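Local coordinates for allantoicase (PDB 1O59), which hydrolyses allantoate to (S)-ureidoglycolate and urea, a purine-degradation step that lets yeast use purines as a secondary nitrogen source, at residues E90-W95 with K180-G185. Numbering follows the deposited sequence.
Sequences EMEYDW and KMYPDG
Tyr93 packs against both Lys180 and Tyr182, and its ring makes the tight part of this contact. The extended aliphatic chain of Lys180 runs over one face of the ring: its CD sits 3.7 Å from the Tyr93 centroid and only 7° off the normal, a CH-pi contact, while CE reaches to 3.4 Å from Tyr93 CZ. Tyr93 turns an edge toward the face of Tyr182 in an offset edge-to-face pair, centroids 5.6 Å apart and planes at 63°. With CG between the backbone N and the carbonyl carbon, chi1 58°, the Tyr93 ring is laid alongside the Lys180 chain. Tyr93 CB lies over the Tyr182 face, 3.8 Å from Tyr182 CD2. An alanine here is likely to leave the Lys180 methylenes and the Tyr182 face without their aromatic partner, and Glu141 without the hydroxyl it bonds. Beneath the rings, neighbouring antiparallel strands 94-99 and 176-182 of a five-stranded sheet in the first allantoicase repeat pair through Asp94 and Met181. Met181 N donates to Asp94 O at 2.8 Å, nearly straight, and Asp94 N returns a more bent bond to Met181 O. On the sheet face opposite Lys180, the buried Asp94 carboxylate is held by Arg86, Ser50 and Thr85. Packing is looser toward solvent, where the exposed Glu92 carboxylate only skirts the Tyr182 rim, its CD 3.9 Å from CE2 of that ring. At the outer end of the Lys180 chain, NZ forms a salt bridge with Glu128 and donates to a water 2.8 Å away, which in turn bonds weakly to Tyr93 OH.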
loop_
_atom_site.group_PDB
_atom_site.type_symbol
_atom_site.label_atom_id
_atom_site.label_comp_id
_atom_site.label_asym_id
_atom_site.label_seq_id
_atom_site.Cartn_x
_atom_site.Cartn_y
_atom_site.Cartn_z
ATOM N N GLU A 90 -1.420 27.658 -18.717
ATOM C CA GLU A 90 -1.567 27.837 -20.186
ATOM C C GLU A 90 -1.440 26.510 -20.935
ATOM O O GLU A 90 -1.829 26.407 -22.106
ATOM C CB GLU A 90 -0.541 28.829 -20.744
ATOM C CG GLU A 90 -0.440 30.095 -19.901
ATOM C CD GLU A 90 -0.164 31.352 -20.691
ATOM O OE1 GLU A 90 0.698 31.332 -21.621
ATOM O OE2 GLU A 90 -0.827 32.367 -20.357
HETATM N N MSE A 91 -0.911 25.497 -20.257
HETATM C CA MSE A 91 -0.968 24.159 -20.783
HETATM C C MSE A 91 -2.338 23.542 -20.459
HETATM O O MSE A 91 -3.130 24.111 -19.684
HETATM C CB MSE A 91 0.215 23.339 -20.273
HETATM C CG MSE A 91 1.563 23.958 -20.649
HETATM SE SE MSE A 91 1.813 24.163 -22.593
HETATM C CE MSE A 91 2.602 22.300 -22.887
ATOM N N GLU A 92 -2.634 22.418 -21.112
ATOM C CA GLU A 92 -3.912 21.724 -20.971
ATOM C C GLU A 92 -4.015 21.097 -19.585
ATOM O O GLU A 92 -5.098 20.911 -19.049
ATOM C CB GLU A 92 -4.013 20.635 -22.045
ATOM C CG GLU A 92 -5.403 20.007 -22.210
ATOM C CD GLU A 92 -5.464 18.578 -22.868
ATOM O OE1 GLU A 92 -4.406 17.895 -23.084
ATOM O OE2 GLU A 92 -6.636 18.129 -23.156
ATOM N N TYR A 93 -2.877 20.743 -19.014
ATOM C CA TYR A 93 -2.848 20.049 -17.726
ATOM C C TYR A 93 -1.531 20.239 -16.983
ATOM O O TYR A 93 -0.482 20.450 -17.580
ATOM C CB TYR A 93 -3.141 18.538 -17.893
ATOM C CG TYR A 93 -2.187 17.839 -18.827
ATOM C CD1 TYR A 93 -0.962 17.393 -18.378
ATOM C CD2 TYR A 93 -2.484 17.681 -20.165
ATOM C CE1 TYR A 93 -0.059 16.786 -19.240
ATOM C CE2 TYR A 93 -1.596 17.079 -21.035
ATOM C CZ TYR A 93 -0.387 16.630 -20.562
ATOM O OH TYR A 93 0.505 16.030 -21.403
ATOM N N ASP A 94 -1.631 20.204 -15.659
ATOM C CA ASP A 94 -0.486 19.984 -14.789
ATOM C C ASP A 94 -0.302 18.481 -14.614
ATOM O O ASP A 94 -1.253 17.708 -14.797
ATOM C CB ASP A 94 -0.699 20.630 -13.410
ATOM C CG ASP A 94 -0.274 22.079 -13.373
ATOM O OD1 ASP A 94 0.884 22.364 -13.802
ATOM O OD2 ASP A 94 -1.043 22.985 -12.931
ATOM N N TRP A 95 0.919 18.084 -14.255
ATOM C CA TRP A 95 1.255 16.682 -14.131
ATOM C C TRP A 95 2.347 16.378 -13.096
ATOM O O TRP A 95 3.143 17.239 -12.708
ATOM C CB TRP A 95 1.693 16.120 -15.473
ATOM C CG TRP A 95 2.760 16.909 -16.081
ATOM C CD1 TRP A 95 2.607 17.900 -16.975
ATOM C CD2 TRP A 95 4.171 16.780 -15.853
ATOM N NE1 TRP A 95 3.833 18.424 -17.304
ATOM C CE2 TRP A 95 4.807 17.746 -16.625
ATOM C CE3 TRP A 95 4.959 15.946 -15.062
ATOM C CZ2 TRP A 95 6.184 17.902 -16.635
ATOM C CZ3 TRP A 95 6.320 16.108 -15.074
ATOM C CH2 TRP A 95 6.918 17.070 -15.854
ATOM N N LYS A 180 -2.361 13.410 -14.332
ATOM C CA LYS A 180 -2.666 14.644 -15.041
ATOM C C LYS A 180 -3.865 15.312 -14.362
ATOM O O LYS A 180 -4.872 14.671 -14.116
ATOM C CB LYS A 180 -3.018 14.351 -16.503
ATOM C CG LYS A 180 -1.950 13.672 -17.358
ATOM C CD LYS A 180 -2.342 13.835 -18.850
ATOM C CE LYS A 180 -1.223 13.414 -19.819
ATOM N NZ LYS A 180 -1.677 13.336 -21.274
HETATM N N MSE A 181 -3.740 16.600 -14.068
HETATM C CA MSE A 181 -4.815 17.444 -13.526
HETATM C C MSE A 181 -5.127 18.564 -14.529
HETATM O O MSE A 181 -4.232 19.346 -14.909
HETATM C CB MSE A 181 -4.322 18.044 -12.196
HETATM C CG MSE A 181 -5.086 19.264 -11.663
HETATM SE SE MSE A 181 -4.662 19.611 -9.764
HETATM C CE MSE A 181 -2.914 19.997 -9.943
ATOM N N TYR A 182 -6.387 18.642 -14.938
ATOM C CA TYR A 182 -6.810 19.573 -15.964
ATOM C C TYR A 182 -7.627 20.738 -15.388
ATOM O O TYR A 182 -8.764 20.505 -14.939
ATOM C CB TYR A 182 -7.700 18.866 -16.990
ATOM C CG TYR A 182 -7.125 17.630 -17.662
ATOM C CD1 TYR A 182 -7.140 16.386 -17.021
ATOM C CD2 TYR A 182 -6.647 17.689 -18.972
ATOM C CE1 TYR A 182 -6.667 15.245 -17.652
ATOM C CE2 TYR A 182 -6.162 16.554 -19.615
ATOM C CZ TYR A 182 -6.181 15.336 -18.960
ATOM O OH TYR A 182 -5.697 14.219 -19.606
ATOM N N PRO A 183 -7.115 21.978 -15.421
ATOM C CA PRO A 183 -5.809 22.359 -15.968
ATOM C C PRO A 183 -4.773 22.650 -14.887
ATOM O O PRO A 183 -3.580 22.723 -15.182
ATOM C CB PRO A 183 -6.127 23.641 -16.716
ATOM C CG PRO A 183 -7.167 24.254 -15.876
ATOM C CD PRO A 183 -8.026 23.128 -15.359
ATOM N N ASP A 184 -5.263 22.783 -13.656
ATOM C CA ASP A 184 -4.499 23.170 -12.495
ATOM C C ASP A 184 -5.415 23.091 -11.252
ATOM O O ASP A 184 -6.637 22.968 -11.388
ATOM C CB ASP A 184 -3.895 24.583 -12.661
ATOM C CG ASP A 184 -4.913 25.644 -13.002
ATOM O OD1 ASP A 184 -5.713 26.020 -12.139
ATOM O OD2 ASP A 184 -4.951 26.224 -14.103
ATOM N N GLY A 185 -4.817 23.136 -10.056
ATOM C CA GLY A 185 -5.578 23.099 -8.803
ATOM C C GLY A 185 -4.874 22.361 -7.679
ATOM O O GLY A 185 -3.653 22.321 -7.606
HETATM O O HOH W 1 0.779 12.917 -22.541
#